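Dihydrofolate reductase (Moritella profunda, PDB 3IA4) catalyses the NADPH-dependent reduction of 7,8-dihydrofolate to 5,6,7,8-tetrahydrofolate, probably a key step in supplying one-carbon units for glycine, purine and DNA precursor synthesis. Local coordinates at residues 15-20 with 122-127. Numbering follows the deposited sequence.
Sequences IGLDNK and EGDTWF. With NDP (NADPH dihydro-nicotinamide-adenine-dinucleotide phosphate), chain E.
Thr125 pairs with two successive residues, Ile15 and Gly16, forming a classic beta bulge in a two-stranded antiparallel sheet. Its firm backbone bonds run from Ile15 N to Thr125 O (3.0 Å) and from Asp124 N to Gly16 O (2.8 Å), with weak ones from Gly16 N to Thr125 O and from Thr125 N to Gly16 O. Gly16, having no side chain, lets Thr125 OG1 sit 3.0 Å from its CA. Asp124 serves the type I' turn from Leu17 to Lys20, whose central Asp18 and Asn19 tolerate positive phi (56° and 60°) well. With CG set between backbone N and carbonyl carbon (chi1 68°), its OD2 takes an almost straight bond from Asp18 N (2.8 Å), arriving from above the carboxylate plane, while one water joins OD1, Asn19 N and the ribose O3D of NADPH. These donors probably offset the like-charge approach of Asp18 OD2 to Asp124 OD2 (3.8 Å). Leu17 CD1 makes van der Waals contact with the Asp124 carboxylate; the apolar pair is Ile15 CG2 with Phe127 CB (4.0 Å). Ile15 O accepts a nearly straight hydrogen bond from the carboxamide N7N of NADPH (3.0 Å), consistent with the cofactor holding the loop in this conformation.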
loop_
_atom_site.group_PDB
_atom_site.type_symbol
_atom_site.label_atom_id
_atom_site.label_comp_id
_atom_site.label_asym_id
_atom_site.label_seq_id
_atom_site.Cartn_x
_atom_site.Cartn_y
_atom_site.Cartn_z
ATOM N N ILE A 15 8.151 3.868 -5.973
ATOM C CA ILE A 15 6.838 4.121 -5.372
ATOM C C ILE A 15 6.692 5.543 -4.861
ATOM O O ILE A 15 5.569 5.967 -4.611
ATOM C CB ILE A 15 6.494 3.156 -4.208
ATOM C CG1 ILE A 15 7.526 3.263 -3.089
ATOM C CG2 ILE A 15 6.348 1.755 -4.746
ATOM C CD1 ILE A 15 7.102 2.400 -1.851
ATOM N N GLY A 16 7.799 6.306 -4.715
ATOM C CA GLY A 16 7.689 7.603 -4.031
ATOM C C GLY A 16 8.833 8.552 -4.363
ATOM O O GLY A 16 9.899 8.081 -4.771
ATOM N N LEU A 17 8.572 9.849 -4.226
ATOM C CA LEU A 17 9.621 10.859 -4.332
ATOM C C LEU A 17 9.172 12.025 -3.482
ATOM O O LEU A 17 8.042 12.513 -3.663
ATOM C CB LEU A 17 9.790 11.278 -5.803
ATOM C CG LEU A 17 10.827 12.398 -5.983
ATOM C CD1 LEU A 17 12.224 12.029 -5.527
ATOM C CD2 LEU A 17 10.877 12.874 -7.427
ATOM N N ASP A 18 10.009 12.500 -2.565
ATOM C CA ASP A 18 9.671 13.691 -1.758
ATOM C C ASP A 18 8.341 13.560 -0.977
ATOM O O ASP A 18 7.538 14.532 -0.896
ATOM C CB ASP A 18 9.623 14.947 -2.628
ATOM C CG ASP A 18 10.959 15.262 -3.280
ATOM O OD1 ASP A 18 10.948 15.765 -4.440
ATOM O OD2 ASP A 18 12.013 14.994 -2.664
ATOM N N ASN A 19 8.111 12.352 -0.468
ATOM C CA ASN A 19 6.917 11.974 0.326
ATOM C C ASN A 19 5.597 12.136 -0.416
ATOM O O ASN A 19 4.548 12.373 0.206
ATOM C CB ASN A 19 6.802 12.714 1.685
ATOM C CG ASN A 19 6.188 11.816 2.775
ATOM O OD1 ASN A 19 6.655 10.688 2.933
ATOM N ND2 ASN A 19 5.195 12.316 3.561
ATOM N N LYS A 20 5.662 12.071 -1.752
ATOM C CA LYS A 20 4.484 12.065 -2.598
ATOM C C LYS A 20 4.679 10.970 -3.648
ATOM O O LYS A 20 5.751 10.390 -3.721
ATOM C CB LYS A 20 4.325 13.405 -3.333
ATOM C CG LYS A 20 4.079 14.552 -2.383
ATOM C CD LYS A 20 3.988 15.883 -3.152
ATOM C CE LYS A 20 4.556 17.068 -2.345
ATOM N NZ LYS A 20 3.938 17.325 -0.991
ATOM N N GLU A 122 12.031 9.138 -11.696
ATOM C CA GLU A 122 13.007 9.053 -10.579
ATOM C C GLU A 122 12.310 8.865 -9.229
ATOM O O GLU A 122 11.231 9.373 -8.953
ATOM C CB GLU A 122 13.868 10.315 -10.514
ATOM C CG GLU A 122 15.056 10.259 -11.503
ATOM C CD GLU A 122 15.834 11.572 -11.517
ATOM O OE1 GLU A 122 15.640 12.399 -10.546
ATOM O OE2 GLU A 122 16.567 11.793 -12.523
ATOM N N GLY A 123 12.934 8.080 -8.358
ATOM C CA GLY A 123 12.367 7.840 -7.054
ATOM C C GLY A 123 13.305 8.178 -5.896
ATOM O O GLY A 123 14.491 8.383 -6.102
ATOM N N ASP A 124 12.737 8.237 -4.678
ATOM C CA ASP A 124 13.554 8.152 -3.471
ATOM C C ASP A 124 13.045 7.073 -2.491
ATOM O O ASP A 124 13.512 6.993 -1.359
ATOM C CB ASP A 124 13.723 9.529 -2.784
ATOM C CG ASP A 124 12.446 10.063 -2.186
ATOM O OD1 ASP A 124 11.449 9.310 -1.954
ATOM O OD2 ASP A 124 12.440 11.278 -1.877
ATOM N N THR A 125 12.064 6.284 -2.942
ATOM C CA THR A 125 11.538 5.133 -2.190
ATOM C C THR A 125 11.121 4.066 -3.200
ATOM O O THR A 125 10.591 4.370 -4.285
ATOM C CB THR A 125 10.322 5.474 -1.306
ATOM O OG1 THR A 125 9.467 6.325 -2.014
ATOM C CG2 THR A 125 10.815 6.274 -0.076
ATOM N N TRP A 126 11.436 2.818 -2.884
ATOM C CA TRP A 126 11.185 1.722 -3.805
ATOM C C TRP A 126 10.457 0.620 -3.087
ATOM O O TRP A 126 10.713 0.339 -1.898
ATOM C CB TRP A 126 12.544 1.122 -4.319
ATOM C CG TRP A 126 13.243 2.062 -5.225
ATOM C CD1 TRP A 126 13.218 2.032 -6.585
ATOM C CD2 TRP A 126 14.086 3.161 -4.850
ATOM N NE1 TRP A 126 13.939 3.108 -7.094
ATOM C CE2 TRP A 126 14.485 3.809 -6.049
ATOM C CE3 TRP A 126 14.511 3.696 -3.607
ATOM C CZ2 TRP A 126 15.278 4.975 -6.052
ATOM C CZ3 TRP A 126 15.310 4.880 -3.614
ATOM C CH2 TRP A 126 15.683 5.489 -4.840
ATOM N N PHE A 127 9.603 -0.073 -3.798
ATOM C CA PHE A 127 8.974 -1.334 -3.242
ATOM C C PHE A 127 10.066 -2.396 -3.047
ATOM O O PHE A 127 11.079 -2.442 -3.766
ATOM C CB PHE A 127 7.943 -1.865 -4.286
ATOM C CG PHE A 127 6.963 -2.839 -3.694
ATOM C CD1 PHE A 127 7.058 -4.216 -3.957
ATOM C CD2 PHE A 127 5.986 -2.361 -2.812
ATOM C CE1 PHE A 127 6.133 -5.132 -3.343
ATOM C CE2 PHE A 127 5.082 -3.236 -2.213
ATOM C CZ PHE A 127 5.165 -4.631 -2.432
HETATM P PA NDP E . 6.645 5.035 5.854
HETATM O O1A NDP E . 6.941 3.559 5.797
HETATM O O2A NDP E . 5.343 5.589 5.364
HETATM O O5B NDP E . 6.863 5.645 7.356
HETATM C C5B NDP E . 8.053 5.272 8.083
HETATM C C4B NDP E . 7.843 5.788 9.502
HETATM O O4B NDP E . 6.994 4.836 10.156
HETATM C C3B NDP E . 9.145 5.674 10.333
HETATM O O3B NDP E . 9.967 6.815 10.112
HETATM C C2B NDP E . 8.645 5.517 11.760
HETATM O O2B NDP E . 7.993 6.706 12.219
HETATM C C1B NDP E . 7.498 4.562 11.496
HETATM N N9A NDP E . 7.867 3.136 11.621
HETATM C C8A NDP E . 8.399 2.376 10.651
HETATM N N7A NDP E . 8.527 1.096 11.055
HETATM C C5A NDP E . 8.040 1.035 12.326
HETATM C C6A NDP E . 7.827 0.001 13.348
HETATM N N6A NDP E . 8.208 -1.305 13.166
HETATM N N1A NDP E . 7.251 0.436 14.520
HETATM C C2A NDP E . 6.841 1.675 14.770
HETATM N N3A NDP E . 7.008 2.650 13.880
HETATM C C4A NDP E . 7.589 2.372 12.666
HETATM O O3 NDP E . 7.836 5.879 5.155
HETATM P PN NDP E . 8.696 5.792 3.798
HETATM O O1N NDP E . 9.422 4.498 3.777
HETATM O O2N NDP E . 9.463 7.059 3.677
HETATM O O5D NDP E . 7.591 5.665 2.669
HETATM C C5D NDP E . 6.863 6.827 2.299
HETATM C C4D NDP E . 6.940 7.015 0.788
HETATM O O4D NDP E . 6.160 5.959 0.113
HETATM C C3D NDP E . 6.350 8.342 0.287
HETATM O O3D NDP E . 7.129 8.800 -0.834
HETATM C C2D NDP E . 4.960 7.962 -0.227
HETATM O O2D NDP E . 4.438 8.857 -1.241
HETATM C C1D NDP E . 5.255 6.604 -0.804
HETATM N N1N NDP E . 4.114 5.700 -0.903
HETATM C C2N NDP E . 3.851 5.163 -2.096
HETATM C C3N NDP E . 2.861 4.219 -2.214
HETATM C C7N NDP E . 2.586 3.652 -3.571
HETATM O O7N NDP E . 1.816 2.717 -3.652
HETATM N N7N NDP E . 3.246 4.061 -4.659
HETATM C C4N NDP E . 1.983 3.736 -1.070
HETATM C C5N NDP E . 2.441 4.359 0.160
HETATM C C6N NDP E . 3.421 5.321 0.194
HETATM P P2B NDP E . 8.469 7.434 13.590
HETATM O O1X NDP E . 7.360 8.356 13.852
HETATM O O2X NDP E . 8.708 6.304 14.533
HETATM O O3X NDP E . 9.800 8.051 13.258
HETATM O O HOH W 1 9.495 9.948 -0.315
#